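Local coordinates for protein phosphoglycerate oxidoreductase (Rhizobium etli, PDB 4HY3) that probably acts as an NAD(P)H-dependent reductase of 2-oxo acids such as hydroxypyruvate or glyoxylate, binding its nucleotide cofactor in a Rossmann-type domain, at residues A[28-33]-A[55-60]; A[72-77]-A[91-96]; A[201-206]-A[220-225]. All coordinates share one frame; numbering follows the deposited sequence.

Contact 1 (A[28-33]-A[55-60])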
loop_
_atom_site.group_PDB
_atom_site.type_symbol
_atom_site.label_atom_id
_atom_site.label_comp_id
_atom_site.label_asym_id
_atom_site.label_seq_id
_atom_site.Cartn_x
_atom_site.Cartn_y
_atom_site.Cartn_z
ATOM N N ARG A 28 28.916 17.186 27.903
ATOM C CA ARG A 28 28.202 17.314 26.613
ATOM C C ARG A 28 29.241 17.345 25.507
ATOM O O ARG A 28 30.188 18.104 25.577
ATOM C CB ARG A 28 27.346 18.588 26.621
ATOM C CG ARG A 28 26.178 18.495 27.594
ATOM C CD ARG A 28 25.762 19.808 28.241
ATOM N NE ARG A 28 26.278 20.979 27.541
ATOM C CZ ARG A 28 25.582 21.743 26.706
ATOM N NH1 ARG A 28 24.302 21.480 26.439
ATOM N NH2 ARG A 28 26.178 22.787 26.156
ATOM N N PRO A 29 29.059 16.511 24.487
ATOM C CA PRO A 29 29.840 16.523 23.233
ATOM C C PRO A 29 29.840 17.889 22.555
ATOM O O PRO A 29 28.889 18.621 22.655
ATOM C CB PRO A 29 29.110 15.531 22.324
ATOM C CG PRO A 29 28.137 14.799 23.214
ATOM C CD PRO A 29 27.890 15.619 24.435
ATOM N N LEU A 30 30.909 18.221 21.868
ATOM C CA LEU A 30 31.034 19.521 21.256
ATOM C C LEU A 30 30.961 19.393 19.753
ATOM O O LEU A 30 31.599 18.520 19.164
ATOM C CB LEU A 30 32.350 20.201 21.654
ATOM C CG LEU A 30 32.633 21.606 21.100
ATOM C CD1 LEU A 30 33.668 22.321 21.957
ATOM C CD2 LEU A 30 33.088 21.602 19.643
ATOM N N ALA A 31 30.200 20.299 19.150
ATOM C CA ALA A 31 30.092 20.388 17.717
ATOM C C ALA A 31 30.300 21.815 17.230
ATOM O O ALA A 31 29.704 22.763 17.764
ATOM C CB ALA A 31 28.740 19.872 17.254
ATOM N N ILE A 32 31.122 21.951 16.190
ATOM C CA ILE A 32 31.373 23.221 15.537
ATOM C C ILE A 32 30.300 23.498 14.498
ATOM O O ILE A 32 29.948 22.648 13.688
ATOM C CB ILE A 32 32.778 23.227 14.906
ATOM C CG1 ILE A 32 33.793 22.871 15.988
ATOM C CG2 ILE A 32 33.109 24.586 14.283
ATOM C CD1 ILE A 32 35.218 22.786 15.505
ATOM N N SER A 33 29.767 24.707 14.530
ATOM C CA SER A 33 28.787 25.113 13.545
ATOM C C SER A 33 29.424 26.042 12.495
ATOM O O SER A 33 30.028 27.041 12.825
ATOM C CB SER A 33 27.599 25.742 14.256
ATOM O OG SER A 33 26.762 26.416 13.349
ATOM N N LYS A 55 21.578 19.342 24.250
ATOM C CA LYS A 55 22.402 18.152 24.205
ATOM C C LYS A 55 23.871 18.348 23.925
ATOM O O LYS A 55 24.654 17.540 24.341
ATOM C CB LYS A 55 21.819 17.162 23.213
ATOM C CG LYS A 55 22.416 15.783 23.335
ATOM C CD LYS A 55 21.526 14.764 22.656
ATOM C CE LYS A 55 21.718 13.410 23.319
ATOM N NZ LYS A 55 21.450 12.370 22.293
ATOM N N TYR A 56 24.247 19.393 23.189
ATOM C CA TYR A 56 25.642 19.610 22.739
ATOM C C TYR A 56 26.128 21.020 23.067
ATOM O O TYR A 56 25.304 21.919 23.238
ATOM C CB TYR A 56 25.750 19.390 21.216
ATOM C CG TYR A 56 25.202 18.057 20.760
ATOM C CD1 TYR A 56 25.991 16.907 20.767
ATOM C CD2 TYR A 56 23.884 17.932 20.338
ATOM C CE1 TYR A 56 25.473 15.675 20.353
ATOM C CE2 TYR A 56 23.371 16.719 19.927
ATOM C CZ TYR A 56 24.165 15.597 19.939
ATOM O OH TYR A 56 23.625 14.409 19.554
ATOM N N GLU A 57 27.444 21.215 23.150
ATOM C CA GLU A 57 28.004 22.550 23.050
ATOM C C GLU A 57 28.195 22.860 21.584
ATOM O O GLU A 57 29.077 22.267 20.908
ATOM C CB GLU A 57 29.374 22.629 23.668
ATOM C CG GLU A 57 29.564 21.841 24.940
ATOM C CD GLU A 57 31.009 21.876 25.419
ATOM O OE1 GLU A 57 31.335 20.980 26.265
ATOM O OE2 GLU A 57 31.780 22.785 24.945
ATOM N N ILE A 58 27.387 23.787 21.083
ATOM C CA ILE A 58 27.491 24.174 19.686
ATOM C C ILE A 58 28.159 25.516 19.522
ATOM O O ILE A 58 27.512 26.532 19.714
ATOM C CB ILE A 58 26.117 24.190 19.025
ATOM C CG1 ILE A 58 25.674 22.756 18.797
ATOM C CG2 ILE A 58 26.128 24.972 17.715
ATOM C CD1 ILE A 58 24.547 22.421 19.710
ATOM N N VAL A 59 29.452 25.520 19.199
ATOM C CA VAL A 59 30.196 26.773 18.976
ATOM C C VAL A 59 30.109 27.208 17.521
ATOM O O VAL A 59 30.585 26.506 16.604
ATOM C CB VAL A 59 31.678 26.757 19.512
ATOM C CG1 VAL A 59 32.098 25.402 20.025
ATOM C CG2 VAL A 59 32.676 27.274 18.502
ATOM N N GLU A 60 29.461 28.353 17.318
ATOM C CA GLU A 60 29.457 29.013 16.001
ATOM C C GLU A 60 30.857 29.498 15.664
ATOM O O GLU A 60 31.599 29.940 16.531
ATOM C CB GLU A 60 28.444 30.143 15.952
ATOM C CG GLU A 60 27.115 29.703 15.350
ATOM C CD GLU A 60 25.937 30.470 15.917
ATOM O OE1 GLU A 60 25.945 30.705 17.123
ATOM O OE2 GLU A 60 24.999 30.847 15.186
#

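Contact 2 (A[72-77]-A[91-96])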
loop_
_atom_site.group_PDB
_atom_site.type_symbol
_atom_site.label_atom_id
_atom_site.label_comp_id
_atom_site.label_asym_id
_atom_site.label_seq_id
_atom_site.Cartn_x
_atom_site.Cartn_y
_atom_site.Cartn_z
ATOM N N ASP A 72 42.025 24.104 22.199
ATOM C CA ASP A 72 41.115 23.372 23.068
ATOM C C ASP A 72 39.838 22.940 22.343
ATOM O O ASP A 72 39.427 21.778 22.447
ATOM C CB ASP A 72 40.721 24.226 24.268
ATOM C CG ASP A 72 39.611 23.590 25.104
ATOM O OD1 ASP A 72 39.554 22.344 25.210
ATOM O OD2 ASP A 72 38.781 24.336 25.663
ATOM N N ILE A 73 39.186 23.887 21.658
ATOM C CA ILE A 73 37.934 23.595 20.940
ATOM C C ILE A 73 38.193 22.449 19.945
ATOM O O ILE A 73 37.495 21.448 19.956
ATOM C CB ILE A 73 37.289 24.876 20.319
ATOM C CG1 ILE A 73 36.471 25.630 21.378
ATOM C CG2 ILE A 73 36.367 24.562 19.146
ATOM C CD1 ILE A 73 36.320 27.120 21.120
ATOM N N LEU A 74 39.255 22.555 19.157
ATOM C CA LEU A 74 39.575 21.543 18.150
ATOM C C LEU A 74 39.891 20.157 18.719
ATOM O O LEU A 74 39.759 19.150 18.031
ATOM C CB LEU A 74 40.722 22.043 17.289
ATOM C CG LEU A 74 40.288 23.281 16.521
ATOM C CD1 LEU A 74 41.480 24.131 16.108
ATOM C CD2 LEU A 74 39.451 22.865 15.322
ATOM N N GLY A 75 40.312 20.114 19.976
ATOM C CA GLY A 75 40.711 18.866 20.594
ATOM C C GLY A 75 39.537 17.975 20.898
ATOM O O GLY A 75 39.665 16.743 20.865
ATOM N N ARG A 76 38.391 18.607 21.171
ATOM C CA ARG A 76 37.190 17.934 21.641
ATOM C C ARG A 76 36.058 17.786 20.584
ATOM O O ARG A 76 35.108 17.028 20.792
ATOM C CB ARG A 76 36.648 18.702 22.832
ATOM C CG ARG A 76 37.560 18.748 24.046
ATOM C CD ARG A 76 37.392 20.030 24.871
ATOM N NE ARG A 76 36.022 20.534 24.881
ATOM C CZ ARG A 76 35.695 21.816 25.058
ATOM N NH1 ARG A 76 36.642 22.726 25.262
ATOM N NH2 ARG A 76 34.416 22.195 25.036
ATOM N N ALA A 77 36.128 18.521 19.482
ATOM C CA ALA A 77 35.041 18.508 18.504
ATOM C C ALA A 77 34.713 17.080 17.961
ATOM O O ALA A 77 35.525 16.446 17.270
ATOM C CB ALA A 77 35.336 19.472 17.357
ATOM N N LEU A 91 42.907 19.603 10.416
ATOM C CA LEU A 91 42.373 18.257 10.628
ATOM C C LEU A 91 43.174 17.310 11.530
ATOM O O LEU A 91 42.601 16.426 12.174
ATOM C CB LEU A 91 42.214 17.583 9.306
ATOM C CG LEU A 91 41.275 16.414 9.298
ATOM C CD1 LEU A 91 39.910 16.880 9.763
ATOM C CD2 LEU A 91 41.253 15.965 7.847
ATOM N N ALA A 92 44.494 17.475 11.552
ATOM C CA ALA A 92 45.371 16.656 12.378
ATOM C C ALA A 92 45.202 17.121 13.788
ATOM O O ALA A 92 45.590 16.422 14.725
ATOM C CB ALA A 92 46.822 16.790 11.939
ATOM N N ARG A 93 44.607 18.304 13.940
ATOM C CA ARG A 93 44.374 18.855 15.269
ATOM C C ARG A 93 43.085 18.358 15.920
ATOM O O ARG A 93 42.827 18.643 17.104
ATOM C CB ARG A 93 44.417 20.385 15.237
ATOM C CG ARG A 93 45.823 20.950 15.081
ATOM C CD ARG A 93 45.982 22.276 15.793
ATOM N NE ARG A 93 45.596 23.391 14.936
ATOM C CZ ARG A 93 45.082 24.541 15.378
ATOM N NH1 ARG A 93 44.875 24.742 16.685
ATOM N NH2 ARG A 93 44.772 25.497 14.508
HETATM N N MSE A 94 42.298 17.587 15.166
HETATM C CA MSE A 94 40.947 17.215 15.603
HETATM C C MSE A 94 40.815 15.735 15.823
HETATM O O MSE A 94 40.167 15.045 15.048
HETATM C CB MSE A 94 39.938 17.698 14.585
HETATM C CG MSE A 94 39.811 19.207 14.625
HETATM SE SE MSE A 94 38.490 19.811 13.278
HETATM C CE MSE A 94 39.738 20.407 11.910
ATOM N N PRO A 95 41.404 15.230 16.911
ATOM C CA PRO A 95 41.451 13.792 17.187
ATOM C C PRO A 95 40.104 13.139 17.551
ATOM O O PRO A 95 39.995 11.926 17.560
ATOM C CB PRO A 95 42.408 13.702 18.384
ATOM C CG PRO A 95 43.064 15.052 18.469
ATOM C CD PRO A 95 42.024 16.003 17.995
ATOM N N ALA A 96 39.089 13.917 17.870
ATOM C CA ALA A 96 37.820 13.304 18.201
ATOM C C ALA A 96 36.791 13.439 17.086
ATOM O O ALA A 96 35.699 12.895 17.192
ATOM C CB ALA A 96 37.285 13.879 19.506
#

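Contact 3 (A[201-206]-A[220-225])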
loop_
_atom_site.group_PDB
_atom_site.type_symbol
_atom_site.label_atom_id
_atom_site.label_comp_id
_atom_site.label_asym_id
_atom_site.label_seq_id
_atom_site.Cartn_x
_atom_site.Cartn_y
_atom_site.Cartn_z
ATOM N N ARG A 201 1.297 2.646 -14.922
ATOM C CA ARG A 201 2.499 1.894 -15.306
ATOM C C ARG A 201 3.801 2.744 -15.350
ATOM O O ARG A 201 3.926 3.746 -16.106
ATOM C CB ARG A 201 2.264 1.155 -16.619
ATOM C CG ARG A 201 3.465 0.417 -17.179
ATOM C CD ARG A 201 2.967 -0.854 -17.812
ATOM N NE ARG A 201 3.857 -1.368 -18.842
ATOM C CZ ARG A 201 4.264 -2.633 -18.920
ATOM N NH1 ARG A 201 3.878 -3.531 -18.013
ATOM N NH2 ARG A 201 5.071 -2.996 -19.906
ATOM N N ILE A 202 4.775 2.333 -14.538
ATOM C CA ILE A 202 5.931 3.186 -14.301
ATOM C C ILE A 202 7.270 2.612 -14.779
ATOM O O ILE A 202 7.847 1.698 -14.142
ATOM C CB ILE A 202 6.003 3.646 -12.824
ATOM C CG1 ILE A 202 4.704 4.364 -12.443
ATOM C CG2 ILE A 202 7.205 4.565 -12.622
ATOM C CD1 ILE A 202 4.507 4.545 -10.962
ATOM N N ARG A 203 7.748 3.183 -15.891
ATOM C CA ARG A 203 9.018 2.812 -16.537
ATOM C C ARG A 203 10.099 3.752 -16.107
ATOM O O ARG A 203 9.941 4.967 -16.201
ATOM C CB ARG A 203 8.913 2.890 -18.064
ATOM C CG ARG A 203 8.266 1.679 -18.703
ATOM C CD ARG A 203 8.377 1.749 -20.210
ATOM N NE ARG A 203 7.333 0.981 -20.880
ATOM C CZ ARG A 203 6.146 1.476 -21.214
ATOM N NH1 ARG A 203 5.848 2.744 -20.915
ATOM N NH2 ARG A 203 5.261 0.709 -21.842
ATOM N N VAL A 204 11.212 3.186 -15.670
ATOM C CA VAL A 204 12.298 3.975 -15.121
ATOM C C VAL A 204 13.597 3.662 -15.842
ATOM O O VAL A 204 13.960 2.504 -16.016
ATOM C CB VAL A 204 12.475 3.717 -13.593
ATOM C CG1 VAL A 204 13.790 4.303 -13.065
ATOM C CG2 VAL A 204 11.308 4.301 -12.816
ATOM N N PHE A 205 14.310 4.701 -16.236
ATOM C CA PHE A 205 15.634 4.513 -16.766
ATOM C C PHE A 205 16.683 4.988 -15.761
ATOM O O PHE A 205 16.631 6.117 -15.281
ATOM C CB PHE A 205 15.783 5.209 -18.126
ATOM C CG PHE A 205 17.199 5.338 -18.571
ATOM C CD1 PHE A 205 17.891 4.233 -19.051
ATOM C CD2 PHE A 205 17.854 6.561 -18.486
ATOM C CE1 PHE A 205 19.218 4.346 -19.450
ATOM C CE2 PHE A 205 19.183 6.689 -18.879
ATOM C CZ PHE A 205 19.865 5.581 -19.368
ATOM N N ASP A 206 17.631 4.107 -15.453
ATOM C CA ASP A 206 18.698 4.417 -14.516
ATOM C C ASP A 206 19.932 3.517 -14.741
ATOM O O ASP A 206 19.846 2.291 -14.674
ATOM C CB ASP A 206 18.184 4.316 -13.081
ATOM C CG ASP A 206 19.114 4.972 -12.059
ATOM O OD1 ASP A 206 19.355 6.196 -12.133
ATOM O OD2 ASP A 206 19.570 4.261 -11.146
ATOM N N GLU A 220 9.392 -0.460 -13.298
ATOM C CA GLU A 220 9.859 -1.256 -14.415
ATOM C C GLU A 220 11.130 -0.664 -15.056
ATOM O O GLU A 220 11.063 0.340 -15.787
ATOM C CB GLU A 220 8.734 -1.348 -15.441
ATOM C CG GLU A 220 8.974 -2.309 -16.589
ATOM C CD GLU A 220 7.762 -2.403 -17.489
ATOM O OE1 GLU A 220 6.630 -2.315 -16.959
ATOM O OE2 GLU A 220 7.938 -2.550 -18.720
ATOM N N PRO A 221 12.294 -1.292 -14.790
ATOM C CA PRO A 221 13.582 -0.870 -15.344
ATOM C C PRO A 221 13.485 -0.904 -16.836
ATOM O O PRO A 221 12.972 -1.878 -17.374
ATOM C CB PRO A 221 14.548 -1.960 -14.885
ATOM C CG PRO A 221 13.704 -3.103 -14.412
ATOM C CD PRO A 221 12.418 -2.497 -13.951
ATOM N N ALA A 222 13.954 0.137 -17.509
ATOM C CA ALA A 222 13.678 0.273 -18.927
ATOM C C ALA A 222 14.723 1.097 -19.699
ATOM O O ALA A 222 15.544 1.818 -19.130
ATOM C CB ALA A 222 12.266 0.824 -19.144
ATOM N N SER A 223 14.692 0.956 -21.014
ATOM C CA SER A 223 15.578 1.671 -21.881
ATOM C C SER A 223 15.107 3.095 -21.896
ATOM O O SER A 223 13.930 3.351 -21.659
ATOM C CB SER A 223 15.411 1.108 -23.269
ATOM O OG SER A 223 14.810 -0.157 -23.146
ATOM N N LEU A 224 16.022 4.011 -22.209
ATOM C CA LEU A 224 15.705 5.423 -22.311
ATOM C C LEU A 224 14.679 5.608 -23.383
ATOM O O LEU A 224 13.816 6.463 -23.271
ATOM C CB LEU A 224 16.945 6.207 -22.697
ATOM C CG LEU A 224 17.188 7.661 -22.280
ATOM C CD1 LEU A 224 18.647 7.948 -22.579
ATOM C CD2 LEU A 224 16.311 8.702 -22.955
ATOM N N GLU A 225 14.794 4.782 -24.424
ATOM C CA GLU A 225 13.932 4.838 -25.610
ATOM C C GLU A 225 12.496 4.400 -25.264
ATOM O O GLU A 225 11.544 5.127 -25.563
ATOM C CB GLU A 225 14.558 4.044 -26.773
ATOM C CG GLU A 225 16.096 4.067 -26.797
ATOM C CD GLU A 225 16.728 5.460 -26.995
ATOM O OE1 GLU A 225 16.135 6.306 -27.706
ATOM O OE2 GLU A 225 17.839 5.707 -26.459
#

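Contact 1 (A[28-33]-A[55-60])
Arg28 curls over the backbone of Tyr56, its guanidinium presenting one face to that residue's carbonyl carbon, Tyr56 C, which lies toward the rim of the group. Bends at chi2 and chi3 (17°) fold the long chain back this way and bring NH1 to the carbonyl oxygen of His53, near the end of helix 46-55. Beside it, Pro29 sets CB 3.7 Å from Tyr56 CD1, reaching the ring at its edge, while the ring's hydroxyl is hydrogen-bonded to Asp338 of helix 320-338. A proline lets the ladder begin at its carbonyl, its ring lying beside Lys55 O and the Tyr56 ring where an N-H would otherwise be.

From there the two chains run as neighbouring parallel strands. Pro29 O accepts from Glu57 N (3.0 Å), and Ala31 N gives to Glu57 O. Ala31 O then accepts from Val59 N, and the ladder ends with Ser33 N to Val59 O, nearly straight at 178°. Leu30, Ile32, Glu57 and Val59 share one face of the sheet. With CG anti to its backbone N (chi1 -179°), Leu30 carries CD2 to 3.9 Å from Val59 CG1; its CD1 borders Glu57 OE2, an oxygen whose charge is met by Arg76. Ala31, Ser33, Ile58 and Glu60 take the other face, where Ser33 CB rests 3.8 Å from Ile58 CG2; Ala31 touches Met334 of helix 320-338, and Ser33 and Ile58 touch Leu40 of helix 40-43. Strand 57-60 is outermost within the chain, which fits the charged Glu57 and Glu60. Joined through helix 46-55, the pair forms a beta-alpha-beta unit at the margin of a sheet ordered 2-1-3-4-5, consistent with the flavodoxin-like substrate-binding (catalytic) domain of D-2-hydroxyacid dehydrogenases.

Contact 2 (A[72-77]-A[91-96])
Leu74 forks between two side chains of the opposing loop, one methyl for each. CD1 stands over one face of the Arg93 guanidinium, off centre toward its rim and 3.5 Å from Arg93 NH1; CD2 turns to Met94, present as selenomethionine, lying 3.7 Å from Met94 CG and 3.8 Å from Met94 SE. Both approaches are oblique. The fork is placed by a chi1 of -64°, which sets CG anti to the carbonyl carbon and turns the branch from the helix toward the loop. A leucine fits because its two methyls can meet a flat cation and a flexible, apolar selenoether chain at once. The charge of Arg93 is met by a salt bridge from NH1 to Asp71, just ahead of the helix, while Leu74 covers part of one face.

Under this packing the backbones come close without sharing a conventional hydrogen bond. Leu74 O is instead met by the CA-H of Met94, with Met94 CA at 3.3 Å and an angle at H of 157°. The type I turn that runs from Leu91, closed by Met94 N to Leu91 O (3.2 Å), presents this CA to the helix, and Met94 O finds its own donor in Arg119. Farther along, Pro95 CD passes 3.8 Å from Gly75 O, and Ala96 CB lies 3.8 Å from Ala77 O; compact side chains suit places where they meet backbone carbonyls. On the helix's other flank Arg76, whose NH2 also serves Glu57, sends NH1 back to Asp72 OD1 (2.9 Å), a salt bridge to the residue before this short, weakly bonded helix. The contact lies at the N-terminal ends of neighbouring parallel strands 77-82 and 99-101, which with helix 88-91 between them form a beta-alpha-beta unit.

Contact 3 (A[201-206]-A[220-225])
This is a parallel strand pairing at the margin of the Rossmann-type sheet in the NAD-binding domain, where strand 220-221 lies beside strand 201-205. Glu220 N bonds to Ile202 O (2.8 Å), Glu220 O accepts from Val204 N (2.9 Å), and Ala222 N returns to Val204 O (2.8 Å). Pro221, lacking an N-H, falls where the ladder needs none. At one end Glu220, extended with CG anti to its own N (chi1 -172°), lays OE1 over the centre of the Arg201 guanidinium, the two planes 80° apart. Its OE2 is 3.1 Å from Arg201 NH2, a salt bridge of charges alone, since no N-H points at the oxygen. At the other end Phe205 lies beneath the start of helix 224-229: Leu224 CB makes a CH-pi contact over the ring face, 4.1 Å from the centroid, while Ala222 O meets the ring edge. With an alanine at Phe205, Leu224 would probably lose the aromatic face it packs on, leaving a gap between strand and helix. Helix 211-216 links the strands as a beta-alpha-beta unit and packs on Val204 and Pro221, while Arg203, Phe205 and Ala222 touch Val227 of helix 224-229, and strand 178-182 flanks strand 201-205.

How the contacts relate
Contacts 1 and 2 lie in the same domain, contact 2 at the strand ends of the sheet that contact 1 pairs, joined by the Glu57-Arg76 salt bridge and packing on Ala77; contact 3 lies across the chain's centre, about 45 Å from contact 1 between centres. Contacts 1 and 3 each pair an outermost strand with its inner neighbour by a backbone ladder, with Glu57 and Glu60 in one and Arg201 and Glu220 in the other as charged members. Contact 2 instead joins helix to loop through side chains and a CA-H...O contact. All are partly buried: Leu30 to Ile32, Leu74 with Met94, and Ile202 to Val204 lie inside, while Arg28, Glu60 and Arg201 are exposed.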